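Local coordinates for hypothetical methylmalonyl-CoA decarboxylase alpha subunit (Sulfolobus tokodaii, PDB 1X0U), which is a putative carboxyl transferase subunit of the ClpP/crotonase clan whose function has not been established, built as a six-chain assembly, at residues F55-T67 against T110-A122. Sequence-based numbering, arbitrary orientation.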
ATOM      1  N   PHE A  55      38.066  -9.881  -1.021  1.00 24.18           N
ATOM      2  CA  PHE A  55      36.950 -10.281  -1.883  1.00 21.59           C
ATOM      3  C   PHE A  55      36.304 -11.539  -1.279  1.00 20.03           C
ATOM      4  O   PHE A  55      36.985 -12.527  -1.006  1.00 18.94           O
ATOM      5  CB  PHE A  55      37.392 -10.571  -3.316  1.00 19.95           C
ATOM      6  CG  PHE A  55      36.230 -10.823  -4.262  1.00 20.04           C
ATOM      7  CD1 PHE A  55      35.968 -12.099  -4.755  1.00 20.73           C
ATOM      8  CD2 PHE A  55      35.389  -9.785  -4.639  1.00 19.40           C
ATOM      9  CE1 PHE A  55      34.893 -12.336  -5.606  1.00 17.83           C
ATOM     10  CE2 PHE A  55      34.308 -10.012  -5.493  1.00 18.99           C
ATOM     11  CZ  PHE A  55      34.062 -11.290  -5.976  1.00 19.86           C
ATOM     12  N   ASN A  56      34.994 -11.494  -1.061  1.00 17.69           N
ATOM     13  CA  ASN A  56      34.281 -12.621  -0.481  1.00 16.92           C
ATOM     14  C   ASN A  56      33.658 -13.439  -1.599  1.00 17.13           C
ATOM     15  O   ASN A  56      32.627 -13.066  -2.173  1.00 14.94           O
ATOM     16  CB  ASN A  56      33.207 -12.118   0.475  1.00 17.16           C
ATOM     17  CG  ASN A  56      33.734 -11.073   1.432  1.00 19.98           C
ATOM     18  OD1 ASN A  56      33.373  -9.893   1.345  1.00 21.96           O
ATOM     19  ND2 ASN A  56      34.603 -11.494   2.347  1.00 17.75           N
ATOM     20  N   GLU A  57      34.286 -14.567  -1.894  1.00 16.11           N
ATOM     21  CA  GLU A  57      33.836 -15.419  -2.977  1.00 18.23           C
ATOM     22  C   GLU A  57      32.791 -16.448  -2.568  1.00 17.90           C
ATOM     23  O   GLU A  57      32.857 -17.017  -1.484  1.00 19.36           O
ATOM     24  CB  GLU A  57      35.059 -16.098  -3.608  1.00 17.90           C
ATOM     25  CG  GLU A  57      34.767 -17.091  -4.718  1.00 17.83           C
ATOM     26  CD  GLU A  57      36.014 -17.437  -5.517  1.00 16.62           C
ATOM     27  OE1 GLU A  57      37.123 -17.344  -4.960  1.00 16.46           O
ATOM     28  OE2 GLU A  57      35.889 -17.805  -6.698  1.00 20.62           O
ATOM     29  N   ILE A  58      31.809 -16.660  -3.439  1.00 17.96           N
ATOM     30  CA  ILE A  58      30.760 -17.638  -3.193  1.00 17.88           C
ATOM     31  C   ILE A  58      30.879 -18.687  -4.294  1.00 19.48           C
ATOM     32  O   ILE A  58      31.305 -18.369  -5.409  1.00 18.94           O
ATOM     33  CB  ILE A  58      29.343 -17.009  -3.264  1.00 17.42           C
ATOM     34  CG1 ILE A  58      29.110 -16.397  -4.644  1.00 16.79           C
ATOM     35  CG2 ILE A  58      29.170 -15.963  -2.181  1.00 15.21           C
ATOM     36  CD1 ILE A  58      27.771 -15.673  -4.782  1.00 15.28           C
ATOM     37  N   MET A  59      30.506 -19.927  -3.979  1.00 18.66           N
ATOM     38  CA  MET A  59      30.560 -21.032  -4.939  1.00 17.95           C
ATOM     39  C   MET A  59      31.894 -21.109  -5.655  1.00 17.39           C
ATOM     40  O   MET A  59      31.946 -21.265  -6.871  1.00 17.61           O
ATOM     41  CB  MET A  59      29.433 -20.892  -5.963  1.00 17.34           C
ATOM     42  CG  MET A  59      28.046 -21.145  -5.391  1.00 17.95           C
ATOM     43  SD  MET A  59      26.740 -20.367  -6.364  1.00 22.95           S
ATOM     44  CE  MET A  59      26.400 -21.608  -7.632  1.00 19.42           C
ATOM     45  N   THR A  60      32.973 -21.011  -4.891  1.00 17.65           N
ATOM     46  CA  THR A  60      34.317 -21.059  -5.454  1.00 20.27           C
ATOM     47  C   THR A  60      34.733 -22.412  -6.029  1.00 20.36           C
ATOM     48  O   THR A  60      35.489 -22.467  -6.999  1.00 21.27           O
ATOM     49  CB  THR A  60      35.362 -20.613  -4.409  1.00 21.41           C
ATOM     50  OG1 THR A  60      36.504 -21.480  -4.460  1.00 24.20           O
ATOM     51  CG2 THR A  60      34.764 -20.625  -3.025  1.00 19.26           C
ATOM     52  N   PHE A  61      34.246 -23.505  -5.448  1.00 20.50           N
ATOM     53  CA  PHE A  61      34.608 -24.824  -5.952  1.00 19.70           C
ATOM     54  C   PHE A  61      33.575 -25.409  -6.910  1.00 19.78           C
ATOM     55  O   PHE A  61      33.819 -26.445  -7.527  1.00 19.64           O
ATOM     56  CB  PHE A  61      34.837 -25.794  -4.795  1.00 20.64           C
ATOM     57  CG  PHE A  61      36.101 -25.536  -4.021  1.00 22.33           C
ATOM     58  CD1 PHE A  61      36.052 -25.227  -2.664  1.00 23.76           C
ATOM     59  CD2 PHE A  61      37.345 -25.643  -4.637  1.00 22.87           C
ATOM     60  CE1 PHE A  61      37.223 -25.031  -1.929  1.00 24.29           C
ATOM     61  CE2 PHE A  61      38.523 -25.449  -3.907  1.00 25.22           C
ATOM     62  CZ  PHE A  61      38.459 -25.145  -2.551  1.00 22.74           C
ATOM     63  N   ALA A  62      32.432 -24.743  -7.049  1.00 18.93           N
ATOM     64  CA  ALA A  62      31.369 -25.226  -7.930  1.00 20.07           C
ATOM     65  C   ALA A  62      31.884 -25.576  -9.322  1.00 19.90           C
ATOM     66  O   ALA A  62      32.536 -24.765  -9.967  1.00 20.97           O
ATOM     67  CB  ALA A  62      30.266 -24.185  -8.031  1.00 20.42           C
ATOM     68  N   THR A  63      31.577 -26.785  -9.782  1.00 19.74           N
ATOM     69  CA  THR A  63      32.024 -27.248 -11.099  1.00 20.81           C
ATOM     70  C   THR A  63      30.880 -27.531 -12.062  1.00 19.91           C
ATOM     71  O   THR A  63      29.705 -27.452 -11.704  1.00 19.92           O
ATOM     72  CB  THR A  63      32.858 -28.552 -10.987  1.00 20.10           C
ATOM     73  OG1 THR A  63      32.196 -29.462 -10.100  1.00 20.98           O
ATOM     74  CG2 THR A  63      34.253 -28.268 -10.466  1.00 20.04           C
ATOM     75  N   THR A  64      31.237 -27.863 -13.299  1.00 19.99           N
ATOM     76  CA  THR A  64      30.236 -28.186 -14.307  1.00 19.90           C
ATOM     77  C   THR A  64      29.712 -29.588 -14.030  1.00 21.43           C
ATOM     78  O   THR A  64      30.405 -30.407 -13.434  1.00 19.24           O
ATOM     79  CB  THR A  64      30.821 -28.165 -15.722  1.00 18.89           C
ATOM     80  OG1 THR A  64      29.816 -28.596 -16.646  1.00 16.76           O
ATOM     81  CG2 THR A  64      32.032 -29.094 -15.820  1.00 14.60           C
ATOM     82  N   ARG A  65      28.484 -29.849 -14.464  1.00 25.14           N
ATOM     83  CA  ARG A  65      27.852 -31.148 -14.274  1.00 26.83           C
ATOM     84  C   ARG A  65      27.638 -31.825 -15.618  1.00 28.38           C
ATOM     85  O   ARG A  65      27.129 -32.947 -15.682  1.00 30.37           O
ATOM     86  CB  ARG A  65      26.502 -30.985 -13.581  1.00 26.41           C
ATOM     87  CG  ARG A  65      26.582 -30.297 -12.238  1.00 29.57           C
ATOM     88  CD  ARG A  65      25.208 -30.125 -11.667  1.00 29.46           C
ATOM     89  NE  ARG A  65      25.203 -29.383 -10.413  1.00 30.14           N
ATOM     90  CZ  ARG A  65      24.115 -29.204  -9.672  1.00 28.12           C
ATOM     91  NH1 ARG A  65      22.959 -29.717 -10.067  1.00 26.52           N
ATOM     92  NH2 ARG A  65      24.177 -28.513  -8.542  1.00 26.60           N
ATOM     93  N   ALA A  66      28.005 -31.134 -16.693  1.00 28.51           N
ATOM     94  CA  ALA A  66      27.852 -31.684 -18.033  1.00 29.60           C
ATOM     95  C   ALA A  66      28.780 -32.884 -18.162  1.00 30.77           C
ATOM     96  O   ALA A  66      29.794 -32.961 -17.472  1.00 28.34           O
ATOM     97  CB  ALA A  66      28.204 -30.636 -19.080  1.00 29.73           C
ATOM     98  N   THR A  67      28.436 -33.814 -19.045  1.00 33.17           N
ATOM     99  CA  THR A  67      29.257 -35.005 -19.228  1.00 37.37           C
ATOM    100  C   THR A  67      29.697 -35.169 -20.679  1.00 38.46           C
ATOM    101  O   THR A  67      30.673 -35.867 -20.968  1.00 39.24           O
ATOM    102  CB  THR A  67      28.490 -36.276 -18.821  1.00 38.78           C
ATOM    103  OG1 THR A  67      28.073 -36.973 -20.003  1.00 42.67           O
ATOM    104  CG2 THR A  67      27.253 -35.916 -17.997  1.00 40.03           C
ATOM    105  N   THR A 110      26.596 -24.035 -14.864  1.00 19.31           N
ATOM    106  CA  THR A 110      26.998 -23.744 -13.487  1.00 17.68           C
ATOM    107  C   THR A 110      27.621 -22.344 -13.441  1.00 16.89           C
ATOM    108  O   THR A 110      27.461 -21.609 -12.466  1.00 14.99           O
ATOM    109  CB  THR A 110      28.025 -24.782 -12.977  1.00 18.19           C
ATOM    110  OG1 THR A 110      27.441 -26.088 -13.039  1.00 18.48           O
ATOM    111  CG2 THR A 110      28.434 -24.483 -11.534  1.00 17.28           C
ATOM    112  N   HIS A 111      28.325 -22.002 -14.517  1.00 16.21           N
ATOM    113  CA  HIS A 111      28.980 -20.700 -14.683  1.00 16.70           C
ATOM    114  C   HIS A 111      27.903 -19.610 -14.617  1.00 14.93           C
ATOM    115  O   HIS A 111      28.051 -18.617 -13.910  1.00 13.81           O
ATOM    116  CB  HIS A 111      29.706 -20.692 -16.037  1.00 15.49           C
ATOM    117  CG  HIS A 111      30.351 -19.390 -16.401  1.00 16.02           C
ATOM    118  ND1 HIS A 111      31.641 -19.321 -16.882  1.00 16.33           N
ATOM    119  CD2 HIS A 111      29.854 -18.131 -16.477  1.00 15.18           C
ATOM    120  CE1 HIS A 111      31.909 -18.079 -17.245  1.00 14.28           C
ATOM    121  NE2 HIS A 111      30.841 -17.337 -17.009  1.00 14.87           N
ATOM    122  N   ALA A 112      26.812 -19.821 -15.340  1.00 15.34           N
ATOM    123  CA  ALA A 112      25.705 -18.874 -15.349  1.00 15.62           C
ATOM    124  C   ALA A 112      25.041 -18.744 -13.975  1.00 15.32           C
ATOM    125  O   ALA A 112      24.817 -17.630 -13.490  1.00 14.56           O
ATOM    126  CB  ALA A 112      24.675 -19.285 -16.388  1.00 12.95           C
ATOM    127  N   ASN A 113      24.729 -19.869 -13.341  1.00 14.48           N
ATOM    128  CA  ASN A 113      24.079 -19.818 -12.029  1.00 15.07           C
ATOM    129  C   ASN A 113      24.892 -19.085 -10.960  1.00 14.25           C
ATOM    130  O   ASN A 113      24.317 -18.492 -10.043  1.00 13.32           O
ATOM    131  CB  ASN A 113      23.715 -21.229 -11.550  1.00 15.81           C
ATOM    132  CG  ASN A 113      22.747 -21.920 -12.496  1.00 19.65           C
ATOM    133  OD1 ASN A 113      21.875 -21.275 -13.077  1.00 20.75           O
ATOM    134  ND2 ASN A 113      22.889 -23.233 -12.652  1.00 21.22           N
ATOM    135  N   LYS A 114      26.220 -19.123 -11.061  1.00 12.72           N
ATOM    136  CA  LYS A 114      27.045 -18.401 -10.094  1.00 13.13           C
ATOM    137  C   LYS A 114      26.821 -16.899 -10.286  1.00 13.55           C
ATOM    138  O   LYS A 114      26.706 -16.145  -9.322  1.00 12.08           O
ATOM    139  CB  LYS A 114      28.524 -18.725 -10.285  1.00 13.55           C
ATOM    140  CG  LYS A 114      28.896 -20.168  -9.927  1.00 15.04           C
ATOM    141  CD  LYS A 114      30.395 -20.404 -10.069  1.00 12.91           C
ATOM    142  CE  LYS A 114      31.178 -19.585  -9.042  1.00 11.59           C
ATOM    143  NZ  LYS A 114      32.658 -19.704  -9.229  1.00 11.91           N
ATOM    144  N   ILE A 115      26.756 -16.471 -11.542  1.00 14.41           N
ATOM    145  CA  ILE A 115      26.522 -15.069 -11.841  1.00 15.95           C
ATOM    146  C   ILE A 115      25.114 -14.687 -11.367  1.00 14.50           C
ATOM    147  O   ILE A 115      24.926 -13.655 -10.730  1.00 14.46           O
ATOM    148  CB  ILE A 115      26.664 -14.793 -13.360  1.00 16.27           C
ATOM    149  CG1 ILE A 115      28.113 -15.024 -13.791  1.00 17.39           C
ATOM    150  CG2 ILE A 115      26.252 -13.356 -13.687  1.00 17.61           C
ATOM    151  CD1 ILE A 115      28.385 -14.653 -15.251  1.00 16.44           C
ATOM    152  N   VAL A 116      24.138 -15.537 -11.675  1.00 14.96           N
ATOM    153  CA  VAL A 116      22.741 -15.315 -11.291  1.00 15.14           C
ATOM    154  C   VAL A 116      22.638 -15.169  -9.775  1.00 16.13           C
ATOM    155  O   VAL A 116      21.936 -14.286  -9.274  1.00 15.00           O
ATOM    156  CB  VAL A 116      21.837 -16.505 -11.758  1.00 15.79           C
ATOM    157  CG1 VAL A 116      20.459 -16.443 -11.090  1.00 15.21           C
ATOM    158  CG2 VAL A 116      21.673 -16.472 -13.270  1.00 14.58           C
ATOM    159  N   ARG A 117      23.344 -16.040  -9.054  1.00 15.67           N
ATOM    160  CA  ARG A 117      23.336 -16.021  -7.596  1.00 17.08           C
ATOM    161  C   ARG A 117      23.907 -14.713  -7.051  1.00 16.44           C
ATOM    162  O   ARG A 117      23.444 -14.210  -6.029  1.00 15.93           O
ATOM    163  CB  ARG A 117      24.118 -17.229  -7.061  1.00 18.07           C
ATOM    164  CG  ARG A 117      24.598 -17.129  -5.619  1.00 21.73           C
ATOM    165  CD  ARG A 117      23.482 -16.954  -4.605  1.00 25.47           C
ATOM    166  NE  ARG A 117      22.605 -18.113  -4.506  1.00 28.72           N
ATOM    167  CZ  ARG A 117      21.727 -18.293  -3.523  1.00 31.26           C
ATOM    168  NH1 ARG A 117      21.624 -17.383  -2.563  1.00 32.03           N
ATOM    169  NH2 ARG A 117      20.945 -19.375  -3.504  1.00 29.57           N
ATOM    170  N   ALA A 118      24.910 -14.165  -7.735  1.00 16.86           N
ATOM    171  CA  ALA A 118      25.512 -12.902  -7.319  1.00 16.26           C
ATOM    172  C   ALA A 118      24.462 -11.813  -7.479  1.00 16.72           C
ATOM    173  O   ALA A 118      24.264 -10.999  -6.583  1.00 17.60           O
ATOM    174  CB  ALA A 118      26.731 -12.583  -8.180  1.00 16.07           C
ATOM    175  N   TYR A 119      23.794 -11.805  -8.631  1.00 16.40           N
ATOM    176  CA  TYR A 119      22.751 -10.822  -8.896  1.00 15.93           C
ATOM    177  C   TYR A 119      21.595 -10.934  -7.911  1.00 17.14           C
ATOM    178  O   TYR A 119      21.004  -9.919  -7.541  1.00 16.07           O
ATOM    179  CB  TYR A 119      22.198 -10.972 -10.310  1.00 15.06           C
ATOM    180  CG  TYR A 119      22.896 -10.124 -11.343  1.00 18.90           C
ATOM    181  CD1 TYR A 119      23.863 -10.671 -12.178  1.00 20.65           C
ATOM    182  CD2 TYR A 119      22.578  -8.772 -11.495  1.00 19.86           C
ATOM    183  CE1 TYR A 119      24.499  -9.898 -13.148  1.00 22.23           C
ATOM    184  CE2 TYR A 119      23.209  -7.987 -12.462  1.00 22.76           C
ATOM    185  CZ  TYR A 119      24.168  -8.559 -13.288  1.00 24.14           C
ATOM    186  OH  TYR A 119      24.788  -7.813 -14.265  1.00 22.73           O
ATOM    187  N   GLU A 120      21.261 -12.158  -7.493  1.00 16.47           N
ATOM    188  CA  GLU A 120      20.156 -12.345  -6.547  1.00 16.35           C
ATOM    189  C   GLU A 120      20.534 -11.757  -5.198  1.00 14.93           C
ATOM    190  O   GLU A 120      19.704 -11.196  -4.503  1.00 15.84           O
ATOM    191  CB  GLU A 120      19.818 -13.831  -6.352  1.00 16.25           C
ATOM    192  CG  GLU A 120      19.277 -14.576  -7.574  1.00 15.88           C
ATOM    193  CD  GLU A 120      18.921 -16.029  -7.242  1.00 17.26           C
ATOM    194  OE1 GLU A 120      19.584 -16.617  -6.359  1.00 14.33           O
ATOM    195  OE2 GLU A 120      17.992 -16.585  -7.861  1.00 14.78           O
ATOM    196  N   LEU A 121      21.791 -11.912  -4.814  1.00 14.26           N
ATOM    197  CA  LEU A 121      22.230 -11.374  -3.539  1.00 13.14           C
ATOM    198  C   LEU A 121      22.295  -9.846  -3.603  1.00 12.51           C
ATOM    199  O   LEU A 121      21.819  -9.156  -2.701  1.00 10.98           O
ATOM    200  CB  LEU A 121      23.594 -11.948  -3.161  1.00 11.81           C
ATOM    201  CG  LEU A 121      23.592 -13.386  -2.634  1.00 13.48           C
ATOM    202  CD1 LEU A 121      25.014 -13.902  -2.474  1.00 12.33           C
ATOM    203  CD2 LEU A 121      22.855 -13.421  -1.299  1.00 13.41           C
ATOM    204  N   ALA A 122      22.872  -9.326  -4.678  1.00 10.67           N
ATOM    205  CA  ALA A 122      22.996  -7.885  -4.832  1.00 12.81           C
ATOM    206  C   ALA A 122      21.615  -7.241  -4.867  1.00 12.57           C
ATOM    207  O   ALA A 122      21.432  -6.114  -4.415  1.00 11.86           O
ATOM    208  CB  ALA A 122      23.777  -7.552  -6.111  1.00 10.59           C
TER
HETATM  209  O   HOH W   1      33.312 -17.710  -7.446  1.00 19.04           O
HETATM  210  O   HOH W   2      28.489 -25.849 -16.318  1.00 29.15           O
HETATM  211  O   HOH W   3      26.651 -27.527 -15.142  1.00 20.27           O
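Met-59 and Lys-114 run past each other in opposite directions, the methionine methyl CE resting 3.7 Å from CG of the lysine. An unbranched thioether suits this place: a bend at chi3 (86°) turns CE in against the helix, beside Lys-114, while SD lies 4.0 Å from Arg-117 CG, the two side chains crossing nearly at right angles. Lys-114 serves two purposes. Its methylenes give Met-59 an apolar flank, and a kink at chi3 (66°) carries the buried ammonium in toward the loop and strand 81-88, where the carbonyls of Val-81 and Gly-78 accept hydrogen bonds from NZ. A water 2.8 Å from Lys-114 NZ accepts a further one. That water also reaches Glu-57 OE2, which is paired with Arg-43 as well; the carboxylate probably helps to offset the lysine's charge.

The helix 109-125 belongs to a crotonase-like layered fold, following strand 91-98 and leading into the parallel strand 129-133. Segment 55-67 includes strand 56-57, outermost in this chain's part of the same sheet, and the loop that follows runs along the helix, with a second subunit packing on Met-59 and Ile-58.

One residue earlier, the branched, apolar Ile-58 suits a site lined by aliphatic groups: CD1 lies 3.6 Å from Arg-117 CG, a methylene of the arginine's stem, and meets Leu-121 tip to tip.

Thr-110 suits the other end because it is both polar and apolar. Its OG1 donates to Thr-63 O at 3.0 Å, approaching from above the carbonyl plane, and accepts from a water that is itself held by Arg-65 N. Its methyl CG2 packs 4.0 Å from Ala-62 CB, a side chain small enough for the close passage of loop and helix.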